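Local atomic coordinates of beta-1,4-exocellulase (Thermobifida fusca, PDB entry 4B4H), a protein that probably hydrolyses the beta-1,4 bonds of cellulose to release cellobiose, its catalytic domain belonging to glycoside hydrolase family 6. Residues A227-T232 / E357-S362; P323-N328 / A385-N390; T288-W293 / R410-N415. All coordinates share one frame; numbering follows the deposited sequence.

Contact 1: A227-T232 / E357-S362; sequences ANYSAT and ESDGAS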
ATOM      1  N   ALA A 227      -0.352   2.283   1.747  1.00  5.86           N
ATOM      2  CA  ALA A 227       0.023   2.787   3.075  1.00  6.19           C
ATOM      3  C   ALA A 227       1.400   3.464   3.133  1.00  6.41           C
ATOM      4  O   ALA A 227       1.942   3.685   4.236  1.00  6.90           O
ATOM      5  CB  ALA A 227      -0.065   1.678   4.120  1.00  6.08           C
ATOM      6  N   ASN A 228       1.958   3.805   1.969  1.00  6.67           N
ATOM      7  CA  ASN A 228       3.293   4.418   1.920  1.00  6.53           C
ATOM      8  C   ASN A 228       3.214   5.883   1.487  1.00  6.53           C
ATOM      9  O   ASN A 228       2.156   6.518   1.567  1.00  6.27           O
ATOM     10  CB  ASN A 228       4.263   3.599   1.019  1.00  6.82           C
ATOM     11  CG  ASN A 228       5.726   3.649   1.484  1.00  6.97           C
ATOM     12  OD1 ASN A 228       6.413   4.654   1.317  1.00  6.78           O
ATOM     13  ND2 ASN A 228       6.215   2.523   2.018  1.00  7.25           N
ATOM     14  N   TYR A 229       4.352   6.424   1.090  1.00  6.47           N
ATOM     15  CA  TYR A 229       4.483   7.883   0.986  1.00  6.50           C
ATOM     16  C   TYR A 229       5.213   8.338  -0.285  1.00  6.54           C
ATOM     17  O   TYR A 229       5.469   9.528  -0.451  1.00  6.22           O
ATOM     18  CB  TYR A 229       5.216   8.436   2.221  1.00  6.71           C
ATOM     19  CG  TYR A 229       4.567   8.136   3.564  1.00  6.59           C
ATOM     20  CD1 TYR A 229       4.883   6.970   4.287  1.00  6.72           C
ATOM     21  CD2 TYR A 229       3.660   9.026   4.140  1.00  6.71           C
ATOM     22  CE1 TYR A 229       4.294   6.696   5.516  1.00  6.84           C
ATOM     23  CE2 TYR A 229       3.073   8.749   5.363  1.00  6.72           C
ATOM     24  CZ  TYR A 229       3.413   7.593   6.064  1.00  6.90           C
ATOM     25  OH  TYR A 229       2.823   7.361   7.285  1.00  6.79           O
ATOM     26  N   SER A 230       5.536   7.402  -1.175  1.00  6.71           N
ATOM     27  CA  SER A 230       6.301   7.685  -2.387  1.00  7.17           C
ATOM     28  C   SER A 230       5.466   8.557  -3.313  1.00  7.27           C
ATOM     29  O   SER A 230       4.238   8.433  -3.330  1.00  7.12           O
ATOM     30  CB  SER A 230       6.774   6.399  -3.071  1.00  7.41           C
ATOM     31  OG  SER A 230       7.953   5.911  -2.428  1.00  7.58           O
ATOM     32  N   ALA A 231       6.122   9.479  -4.006  1.00  7.89           N
ATOM     33  CA  ALA A 231       5.448  10.477  -4.825  1.00  8.06           C
ATOM     34  C   ALA A 231       4.832   9.848  -6.072  1.00  8.34           C
ATOM     35  O   ALA A 231       5.458   8.991  -6.689  1.00  8.30           O
ATOM     36  CB  ALA A 231       6.420  11.589  -5.205  1.00  8.23           C
ATOM     37  N   THR A 232       3.614  10.281  -6.436  1.00  8.62           N
ATOM     38  CA  THR A 232       2.975   9.845  -7.687  1.00  9.04           C
ATOM     39  C   THR A 232       3.820  10.297  -8.880  1.00  9.39           C
ATOM     40  O   THR A 232       4.283   9.460  -9.669  1.00  9.03           O
ATOM     41  CB  THR A 232       1.549  10.392  -7.826  1.00  9.23           C
ATOM     42  OG1 THR A 232       0.762   9.989  -6.708  1.00  9.49           O
ATOM     43  CG2 THR A 232       0.915   9.836  -9.074  1.00  9.30           C
ATOM     44  N   GLU A 357      -5.217   7.156  10.811  1.00  8.99           N
ATOM     45  CA  GLU A 357      -4.912   5.916  11.498  1.00  9.38           C
ATOM     46  C   GLU A 357      -3.416   5.676  11.541  1.00  9.33           C
ATOM     47  O   GLU A 357      -2.735   5.680  10.505  1.00  9.03           O
ATOM     48  CB  GLU A 357      -5.646   4.748  10.865  1.00  9.95           C
ATOM     49  CG  GLU A 357      -7.135   4.801  11.163  1.00 10.76           C
ATOM     50  CD  GLU A 357      -7.973   3.855  10.332  1.00 11.43           C
ATOM     51  OE1 GLU A 357      -7.459   2.829   9.839  1.00 12.54           O
ATOM     52  OE2 GLU A 357      -9.180   4.131  10.218  1.00 11.86           O
ATOM     53  N   SER A 358      -2.918   5.418  12.751  1.00  9.26           N
ATOM     54  CA  SER A 358      -1.494   5.227  12.979  1.00  9.58           C
ATOM     55  C   SER A 358      -0.996   4.006  12.215  1.00  9.48           C
ATOM     56  O   SER A 358      -1.763   3.064  11.970  1.00  9.79           O
ATOM     57  CB  SER A 358      -1.203   5.012  14.469  1.00  9.73           C
ATOM     58  OG  SER A 358       0.182   4.780  14.664  1.00 10.08           O
ATOM     59  N   ASP A 359       0.285   4.066  11.858  1.00  9.39           N
ATOM     60  CA  ASP A 359       1.036   2.979  11.246  1.00  9.64           C
ATOM     61  C   ASP A 359       1.589   1.988  12.274  1.00 10.08           C
ATOM     62  O   ASP A 359       1.953   0.868  11.909  1.00 10.02           O
ATOM     63  CB  ASP A 359       2.203   3.548  10.425  1.00  9.65           C
ATOM     64  CG  ASP A 359       1.748   4.229   9.144  1.00  9.77           C
ATOM     65  OD1 ASP A 359       0.818   3.715   8.491  1.00 10.37           O
ATOM     66  OD2 ASP A 359       2.339   5.264   8.777  1.00  9.88           O
ATOM     67  N   GLY A 360       1.640   2.408  13.541  1.00 10.40           N
ATOM     68  CA  GLY A 360       2.255   1.633  14.624  1.00 10.70           C
ATOM     69  C   GLY A 360       2.635   2.515  15.799  1.00 11.10           C
ATOM     70  O   GLY A 360       2.683   3.737  15.667  1.00 11.59           O
ATOM     71  N   ALA A 361       2.910   1.899  16.943  1.00 11.16           N
ATOM     72  CA  ALA A 361       3.249   2.635  18.171  1.00 11.64           C
ATOM     73  C   ALA A 361       4.675   3.162  18.113  1.00 11.88           C
ATOM     74  O   ALA A 361       5.538   2.508  17.546  1.00 12.44           O
ATOM     75  CB  ALA A 361       3.074   1.726  19.377  1.00 11.56           C
ATOM     76  N   SER A 362       4.933   4.328  18.707  1.00 12.54           N
ATOM     77  CA  SER A 362       6.297   4.892  18.698  1.00 13.32           C
ATOM     78  C   SER A 362       7.137   4.472  19.912  1.00 14.22           C
ATOM     79  O   SER A 362       8.346   4.714  19.954  1.00 14.28           O
ATOM     80  CB  SER A 362       6.290   6.423  18.529  1.00 13.21           C
ATOM     81  OG  SER A 362       5.428   7.053  19.452  1.00 13.42           O
TER

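Contact 2: P323-N328 / A385-N390; sequences PGNWCN and ARNGNN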
ATOM      1  N   PRO A 323      13.774   6.026   1.254  1.00  8.08           N
ATOM      2  CA  PRO A 323      12.471   5.465   0.847  1.00  8.26           C
ATOM      3  C   PRO A 323      11.986   4.263   1.671  1.00  8.41           C
ATOM      4  O   PRO A 323      10.804   3.949   1.637  1.00  8.54           O
ATOM      5  CB  PRO A 323      12.670   5.108  -0.637  1.00  8.42           C
ATOM      6  CG  PRO A 323      14.137   5.010  -0.830  1.00  8.50           C
ATOM      7  CD  PRO A 323      14.786   5.911   0.185  1.00  8.11           C
ATOM      8  N   GLY A 324      12.883   3.631   2.425  1.00  8.63           N
ATOM      9  CA  GLY A 324      12.524   2.559   3.356  1.00  8.60           C
ATOM     10  C   GLY A 324      11.891   3.007   4.674  1.00  8.74           C
ATOM     11  O   GLY A 324      11.509   2.174   5.510  1.00  8.58           O
ATOM     12  N   ASN A 325      11.784   4.321   4.880  1.00  8.34           N
ATOM     13  CA  ASN A 325      11.074   4.845   6.052  1.00  8.20           C
ATOM     14  C   ASN A 325       9.554   4.886   5.834  1.00  8.23           C
ATOM     15  O   ASN A 325       9.036   5.755   5.109  1.00  7.90           O
ATOM     16  CB  ASN A 325      11.606   6.220   6.443  1.00  8.63           C
ATOM     17  CG  ASN A 325      13.004   6.161   7.033  1.00  8.43           C
ATOM     18  OD1 ASN A 325      13.480   5.088   7.444  1.00  8.82           O
ATOM     19  ND2 ASN A 325      13.648   7.324   7.139  1.00  8.29           N
ATOM     20  N   TRP A 326       8.851   3.953   6.468  1.00  8.01           N
ATOM     21  CA  TRP A 326       7.441   3.697   6.187  1.00  7.98           C
ATOM     22  C   TRP A 326       6.471   4.060   7.283  1.00  7.73           C
ATOM     23  O   TRP A 326       5.266   4.006   7.068  1.00  7.47           O
ATOM     24  CB  TRP A 326       7.238   2.220   5.823  1.00  8.20           C
ATOM     25  CG  TRP A 326       7.628   1.282   6.941  1.00  8.55           C
ATOM     26  CD1 TRP A 326       8.834   0.619   7.093  1.00  8.38           C
ATOM     27  CD2 TRP A 326       6.834   0.898   8.121  1.00  8.34           C
ATOM     28  NE1 TRP A 326       8.847  -0.139   8.238  1.00  8.45           N
ATOM     29  CE2 TRP A 326       7.685  -0.015   8.902  1.00  8.43           C
ATOM     30  CE3 TRP A 326       5.551   1.196   8.589  1.00  8.46           C
ATOM     31  CZ2 TRP A 326       7.254  -0.585  10.090  1.00  8.64           C
ATOM     32  CZ3 TRP A 326       5.129   0.621   9.788  1.00  8.78           C
ATOM     33  CH2 TRP A 326       5.961  -0.254  10.524  1.00  8.84           C
ATOM     34  N   CYS A 327       6.978   4.394   8.474  1.00  7.33           N
ATOM     35  CA  CYS A 327       6.098   4.544   9.647  1.00  7.61           C
ATOM     36  C   CYS A 327       5.835   5.991  10.029  1.00  7.64           C
ATOM     37  O   CYS A 327       6.767   6.734  10.369  1.00  8.00           O
ATOM     38  CB  CYS A 327       6.595   3.762  10.876  1.00  7.72           C
ATOM     39  SG  CYS A 327       5.366   3.771  12.178  1.00  7.93           S
ATOM     40  N   ASN A 328       4.548   6.346  10.039  1.00  7.57           N
ATOM     41  CA  ASN A 328       4.066   7.672  10.464  1.00  7.59           C
ATOM     42  C   ASN A 328       4.995   8.828  10.069  1.00  7.52           C
ATOM     43  O   ASN A 328       5.521   9.548  10.933  1.00  7.56           O
ATOM     44  CB  ASN A 328       3.827   7.676  11.996  1.00  7.27           C
ATOM     45  CG  ASN A 328       2.753   6.682  12.434  1.00  7.21           C
ATOM     46  OD1 ASN A 328       1.750   6.502  11.760  1.00  7.23           O
ATOM     47  ND2 ASN A 328       2.981   6.022  13.574  1.00  7.15           N
ATOM     48  N   ALA A 385      19.920  -2.052   7.785  1.00 11.75           N
ATOM     49  CA  ALA A 385      20.271  -2.172   6.375  1.00 11.93           C
ATOM     50  C   ALA A 385      19.116  -1.774   5.441  1.00 11.82           C
ATOM     51  O   ALA A 385      19.349  -1.148   4.409  1.00 12.06           O
ATOM     52  CB  ALA A 385      20.784  -3.575   6.054  1.00 12.41           C
ATOM     53  N   ARG A 386      17.875  -2.081   5.829  1.00 11.69           N
ATOM     54  CA  ARG A 386      16.733  -1.868   4.925  1.00 11.68           C
ATOM     55  C   ARG A 386      16.290  -0.412   4.769  1.00 11.36           C
ATOM     56  O   ARG A 386      15.531  -0.087   3.841  1.00 12.05           O
ATOM     57  CB  ARG A 386      15.544  -2.769   5.298  1.00 11.74           C
ATOM     58  CG  ARG A 386      15.731  -4.238   4.938  1.00 12.22           C
ATOM     59  CD  ARG A 386      14.638  -5.135   5.538  1.00 12.44           C
ATOM     60  NE  ARG A 386      14.457  -4.989   6.992  1.00 12.70           N
ATOM     61  CZ  ARG A 386      15.276  -5.491   7.919  1.00 13.10           C
ATOM     62  NH1 ARG A 386      16.366  -6.153   7.560  1.00 13.45           N
ATOM     63  NH2 ARG A 386      15.012  -5.309   9.209  1.00 13.16           N
ATOM     64  N   ASN A 387      16.756   0.476   5.647  1.00 10.82           N
ATOM     65  CA  ASN A 387      16.466   1.906   5.462  1.00 10.56           C
ATOM     66  C   ASN A 387      17.724   2.786   5.350  1.00 10.47           C
ATOM     67  O   ASN A 387      17.721   3.937   5.779  1.00 10.43           O
ATOM     68  CB  ASN A 387      15.527   2.432   6.562  1.00 10.37           C
ATOM     69  CG  ASN A 387      16.260   2.779   7.844  1.00 10.64           C
ATOM     70  OD1 ASN A 387      17.364   2.279   8.099  1.00 10.49           O
ATOM     71  ND2 ASN A 387      15.659   3.641   8.657  1.00  9.97           N
ATOM     72  N   GLY A 388      18.788   2.236   4.779  1.00 10.99           N
ATOM     73  CA  GLY A 388      20.086   2.922   4.729  1.00 11.25           C
ATOM     74  C   GLY A 388      20.678   3.322   6.076  1.00 11.33           C
ATOM     75  O   GLY A 388      21.419   4.307   6.173  1.00 11.92           O
ATOM     76  N   ASN A 389      20.349   2.576   7.130  1.00 11.43           N
ATOM     77  CA  ASN A 389      20.824   2.891   8.484  1.00 11.46           C
ATOM     78  C   ASN A 389      20.620   4.370   8.876  1.00 11.35           C
ATOM     79  O   ASN A 389      21.536   5.068   9.339  1.00 11.19           O
ATOM     80  CB  ASN A 389      22.284   2.446   8.634  1.00 11.74           C
ATOM     81  CG  ASN A 389      22.403   0.964   8.929  1.00 11.91           C
ATOM     82  OD1 ASN A 389      22.349   0.546  10.086  1.00 12.75           O
ATOM     83  ND2 ASN A 389      22.539   0.163   7.890  1.00 12.42           N
ATOM     84  N   ASN A 390      19.381   4.815   8.707  1.00 11.11           N
ATOM     85  CA  ASN A 390      18.974   6.195   8.908  1.00 10.76           C
ATOM     86  C   ASN A 390      17.996   6.328  10.058  1.00 10.52           C
ATOM     87  O   ASN A 390      17.332   5.356  10.412  1.00 10.99           O
ATOM     88  CB  ASN A 390      18.280   6.685   7.636  1.00 11.11           C
ATOM     89  CG  ASN A 390      19.248   6.971   6.516  1.00 11.58           C
ATOM     90  OD1 ASN A 390      19.970   7.971   6.556  1.00 12.50           O
ATOM     91  ND2 ASN A 390      19.247   6.124   5.491  1.00 11.70           N
TER
HETATM   92  O   HOH W   1      12.465  -0.491   5.075  1.00 13.21           O

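Contact 3: T288-W293 / R410-N415; sequences TSRNGW and RELLAN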
ATOM      1  N   THR A 288      -2.681   7.189  -2.929  1.00  6.53           N
ATOM      2  CA  THR A 288      -2.262   8.585  -2.802  1.00  6.47           C
ATOM      3  C   THR A 288      -2.775   9.211  -1.510  1.00  6.51           C
ATOM      4  O   THR A 288      -2.819  10.441  -1.381  1.00  6.68           O
ATOM      5  CB  THR A 288      -2.883   9.373  -3.961  1.00  6.54           C
ATOM      6  OG1 THR A 288      -4.282   9.087  -3.978  1.00  7.12           O
ATOM      7  CG2 THR A 288      -2.225   8.977  -5.280  1.00  6.97           C
ATOM      8  N   SER A 289      -3.157   8.361  -0.560  1.00  6.67           N
ATOM      9  CA  SER A 289      -3.704   8.800   0.735  1.00  6.58           C
ATOM     10  C   SER A 289      -2.789   9.786   1.450  1.00  6.21           C
ATOM     11  O   SER A 289      -3.255  10.748   2.072  1.00  5.74           O
ATOM     12  CB  SER A 289      -3.968   7.601   1.658  1.00  7.15           C
ATOM     13  OG  SER A 289      -2.788   6.853   1.905  1.00  7.45           O
ATOM     14  N   ARG A 290      -1.479   9.535   1.390  1.00  5.91           N
ATOM     15  CA  ARG A 290      -0.557  10.301   2.217  1.00  5.85           C
ATOM     16  C   ARG A 290       0.684  10.749   1.460  1.00  5.87           C
ATOM     17  O   ARG A 290       1.709  11.043   2.070  1.00  5.77           O
ATOM     18  CB  ARG A 290      -0.182   9.499   3.487  1.00  5.81           C
ATOM     19  CG  ARG A 290      -1.357   9.313   4.449  1.00  5.72           C
ATOM     20  CD  ARG A 290      -0.992   8.512   5.703  1.00  6.07           C
ATOM     21  NE  ARG A 290      -0.299   7.242   5.427  1.00  6.32           N
ATOM     22  CZ  ARG A 290       0.148   6.386   6.349  1.00  6.51           C
ATOM     23  NH1 ARG A 290      -0.030   6.571   7.661  1.00  6.76           N
ATOM     24  NH2 ARG A 290       0.780   5.300   5.944  1.00  6.42           N
ATOM     25  N   ASN A 291       0.577  10.877   0.139  1.00  5.97           N
ATOM     26  CA  ASN A 291       1.766  11.294  -0.629  1.00  6.09           C
ATOM     27  C   ASN A 291       1.653  12.660  -1.314  1.00  6.31           C
ATOM     28  O   ASN A 291       2.329  12.916  -2.322  1.00  6.57           O
ATOM     29  CB  ASN A 291       2.219  10.235  -1.627  1.00  6.00           C
ATOM     30  CG  ASN A 291       1.289  10.119  -2.798  1.00  5.89           C
ATOM     31  OD1 ASN A 291       0.139  10.561  -2.738  1.00  6.06           O
ATOM     32  ND2 ASN A 291       1.760   9.484  -3.851  1.00  5.59           N
ATOM     33  N   GLY A 292       0.837  13.537  -0.751  1.00  6.59           N
ATOM     34  CA  GLY A 292       0.695  14.887  -1.306  1.00  6.91           C
ATOM     35  C   GLY A 292       1.968  15.707  -1.152  1.00  7.33           C
ATOM     36  O   GLY A 292       2.353  16.468  -2.047  1.00  7.75           O
ATOM     37  N   TRP A 293       2.633  15.521  -0.016  1.00  7.27           N
ATOM     38  CA  TRP A 293       3.830  16.280   0.341  1.00  7.33           C
ATOM     39  C   TRP A 293       3.663  17.767   0.084  1.00  7.66           C
ATOM     40  O   TRP A 293       4.495  18.399  -0.547  1.00  8.02           O
ATOM     41  CB  TRP A 293       5.037  15.704  -0.393  1.00  7.15           C
ATOM     42  CG  TRP A 293       5.476  14.369   0.181  1.00  6.92           C
ATOM     43  CD1 TRP A 293       5.366  13.106  -0.406  1.00  6.93           C
ATOM     44  CD2 TRP A 293       6.093  14.116   1.493  1.00  6.89           C
ATOM     45  NE1 TRP A 293       5.864  12.132   0.424  1.00  6.96           N
ATOM     46  CE2 TRP A 293       6.314  12.670   1.568  1.00  6.89           C
ATOM     47  CE3 TRP A 293       6.483  14.916   2.567  1.00  6.76           C
ATOM     48  CZ2 TRP A 293       6.875  12.082   2.678  1.00  7.02           C
ATOM     49  CZ3 TRP A 293       7.046  14.304   3.691  1.00  7.05           C
ATOM     50  CH2 TRP A 293       7.251  12.920   3.726  1.00  7.01           C
ATOM     51  N   ARG A 410      -3.996  16.130  11.786  1.00  9.70           N
ATOM     52  CA  ARG A 410      -3.876  17.586  11.616  1.00 10.10           C
ATOM     53  C   ARG A 410      -2.733  17.988  10.675  1.00  9.84           C
ATOM     54  O   ARG A 410      -2.896  18.885   9.840  1.00  9.90           O
ATOM     55  CB  ARG A 410      -3.714  18.291  12.967  1.00 10.80           C
ATOM     56  CG  ARG A 410      -4.962  18.242  13.822  1.00 11.97           C
ATOM     57  CD  ARG A 410      -4.649  18.544  15.272  1.00 13.56           C
ATOM     58  NE  ARG A 410      -4.211  19.919  15.517  1.00 14.53           N
ATOM     59  CZ  ARG A 410      -3.318  20.265  16.446  1.00 15.01           C
ATOM     60  NH1 ARG A 410      -2.747  19.338  17.209  1.00 15.83           N
ATOM     61  NH2 ARG A 410      -2.983  21.536  16.611  1.00 14.95           N
ATOM     62  N   GLU A 411      -1.578  17.346  10.812  1.00  9.63           N
ATOM     63  CA  GLU A 411      -0.436  17.581   9.936  1.00  9.24           C
ATOM     64  C   GLU A 411      -0.714  17.140   8.507  1.00  8.93           C
ATOM     65  O   GLU A 411      -0.465  17.892   7.555  1.00  9.09           O
ATOM     66  CB  GLU A 411       0.818  16.875  10.446  1.00  9.46           C
ATOM     67  CG  GLU A 411       2.046  17.214   9.621  1.00  9.54           C
ATOM     68  CD  GLU A 411       3.329  16.687  10.217  1.00  9.79           C
ATOM     69  OE1 GLU A 411       3.550  15.453  10.208  1.00  9.27           O
ATOM     70  OE2 GLU A 411       4.135  17.524  10.666  1.00 10.57           O
ATOM     71  N   LEU A 412      -1.231  15.922   8.355  1.00  8.75           N
ATOM     72  CA  LEU A 412      -1.598  15.416   7.033  1.00  8.65           C
ATOM     73  C   LEU A 412      -2.563  16.366   6.367  1.00  8.63           C
ATOM     74  O   LEU A 412      -2.422  16.646   5.188  1.00  8.49           O
ATOM     75  CB  LEU A 412      -2.206  14.011   7.094  1.00  8.53           C
ATOM     76  CG  LEU A 412      -1.269  12.836   7.430  1.00  8.52           C
ATOM     77  CD1 LEU A 412      -2.035  11.572   7.791  1.00  8.68           C
ATOM     78  CD2 LEU A 412      -0.249  12.537   6.336  1.00  8.56           C
ATOM     79  N   LEU A 413      -3.531  16.845   7.148  1.00  9.00           N
ATOM     80  CA  LEU A 413      -4.553  17.746   6.655  1.00  9.54           C
ATOM     81  C   LEU A 413      -3.973  19.094   6.225  1.00  9.28           C
ATOM     82  O   LEU A 413      -4.351  19.592   5.177  1.00  9.63           O
ATOM     83  CB  LEU A 413      -5.644  17.939   7.704  1.00 10.04           C
ATOM     84  CG  LEU A 413      -6.907  18.675   7.266  1.00 10.62           C
ATOM     85  CD1 LEU A 413      -7.759  17.768   6.397  1.00 11.09           C
ATOM     86  CD2 LEU A 413      -7.702  19.133   8.467  1.00 10.59           C
ATOM     87  N   ALA A 414      -3.065  19.678   7.006  1.00  9.19           N
ATOM     88  CA  ALA A 414      -2.498  20.989   6.644  1.00  9.32           C
ATOM     89  C   ALA A 414      -1.531  20.898   5.458  1.00  9.48           C
ATOM     90  O   ALA A 414      -1.294  21.883   4.735  1.00  9.78           O
ATOM     91  CB  ALA A 414      -1.826  21.641   7.850  1.00  9.14           C
ATOM     92  N   ASN A 415      -0.985  19.709   5.242  1.00  9.15           N
ATOM     93  CA  ASN A 415       0.005  19.485   4.191  1.00  9.15           C
ATOM     94  C   ASN A 415      -0.579  18.851   2.921  1.00  8.91           C
ATOM     95  O   ASN A 415       0.149  18.461   2.015  1.00  8.55           O
ATOM     96  CB  ASN A 415       1.173  18.662   4.748  1.00  9.56           C
ATOM     97  CG  ASN A 415       2.076  19.467   5.654  1.00  9.63           C
ATOM     98  OD1 ASN A 415       2.034  20.695   5.665  1.00  9.89           O
ATOM     99  ND2 ASN A 415       2.917  18.767   6.430  1.00  9.65           N
TER

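Contact 1: A227-T232 / E357-S362
In the predicted active site of this family 6 catalytic domain, Y229 and D359, the predicted proton acceptor, come from opposite directions. Y229 OH donates a hydrogen bond to D359 OD2 across 2.6 Å. The hydroxyl meets that oxygen nearly along its C-O axis, and OD2 lies in the plane of the tyrosine ring at its edge, while the carboxylate is turned 90° from the ring. With CG anti to the carbonyl carbon (chi1 -72°), D359 places its carboxylate at the tyrosine hydroxyl. The same OD2 also forms a salt bridge with R290 NH1 and accepts a hydrogen bond from N328 N, so three groups fix this oxygen and with it the rotation of the carboxylate. Both segments are loops that follow parallel strands of the central sheet, 221-224 and 346-350, with strand 283-287 between them, and the meeting therefore occurs at the C-terminal ends of those strands, where family 6 enzymes carry their active site. Each loop also carries a short local bond. In the first, OD1 of N228, a residue predicted to bind substrate, folds back onto Y229 N at 2.7 Å. In the second, S358 OG accepts from G360 N at 3.0 Å, an ST turn that spans D359, and S358 O accepts a hydrogen bond from NZ of K353, also predicted to bind substrate.

Contact 2: P323-N328 / A385-N390
The side-chain amides of N325 and N387 meet edge on, their planes 61° apart. N387 ND2 donates to N325 OD1 at 2.9 Å with an N-H...O angle of 158°; the bond lies in the carbonyl plane of N325 and close to the amide plane of N387. ND2 of N387 also donates to N390 O, 3.0 Å away and tilted from the N387 amide plane. Within 323-328, the ring of W326, predicted to bind substrate, has C327 CB 3.5 Å above one face, toward the rim. The N387 side chain stands between its own backbone N and carbonyl carbon (chi1 82°), and its OD1 accepts from N390 N at 3.3 Å, from above the carbonyl plane, in an Asx motif. N390 ND2 returns a nearly straight bond to N387 O. Beside this turn G324 CA lies 4.0 Å from R386 O, and one water donates to G324 O and, weakly, to R386 O. C327 is disulfide-bonded to C377, and N389 is a known calcium ligand of this protein, though no metal is bound here. The contact thus joins the loop between helix 308-315 and strand 339-340 to the long excursion between strand 346-350 and helix 406-414, just after a short 3-10 turn at 385-386.

Contact 3: T288-W293 / R410-N415
R290 lays the methylene part of its side chain across the two methyl groups of L412, the two chains crossing at a slant. CD of R290 comes 3.8 Å from CD1 of L412, and CG of R290 sits 3.9 Å from CD2 of L412, so both branches of the leucine are used. The leucine points into the contact from helix 406-414, near its C-terminal end. The arginine comes from the loop that follows strand 283-287, and the bend at chi3 (-50°) falls at the two carbons that touch the leucine most closely. A second, looser approach is made by backbone: W293 C lies 4.1 Å from O of N415, the first residue to leave helical geometry. The W293 side chain leaves the backbone away from the helix, and its indole donates through NE1 to Y229 O. Helix and loop are also joined through residues 333-334 of the same chain, L412 pairing by backbone with L334 and G292 with G333. Across the contact, then, the arginine is met through its hydrocarbon alone, while its guanidinium group makes a salt bridge with D359 through NH1 and a weak hydrogen bond to A227 O through NH2. The packing probably helps to hold R290, which would make L412 a second-shell neighbour of the predicted proton acceptor.

Contact 1 lies between the other two: its centre is about 12 Å from that of contact 2 and about 10 Å from that of contact 3, while contacts 2 and 3 have centres about 19 Å apart and do not touch. Along the chain the segments run 227-232, 288-293, 323-328, 357-362, 385-390 and 410-415. Contact 1 therefore alternates with each of the others, whereas contact 2 falls wholly within the span of contact 3. Segments 227-232, 288-293 and 357-362 follow the adjacent parallel strands 221-224, 283-287 and 346-350. Later chain packs on the earlier loops, 385-390 on 323-328 and helix 406-414 on 288-293, probably supporting D359 through N328 and R290 respectively.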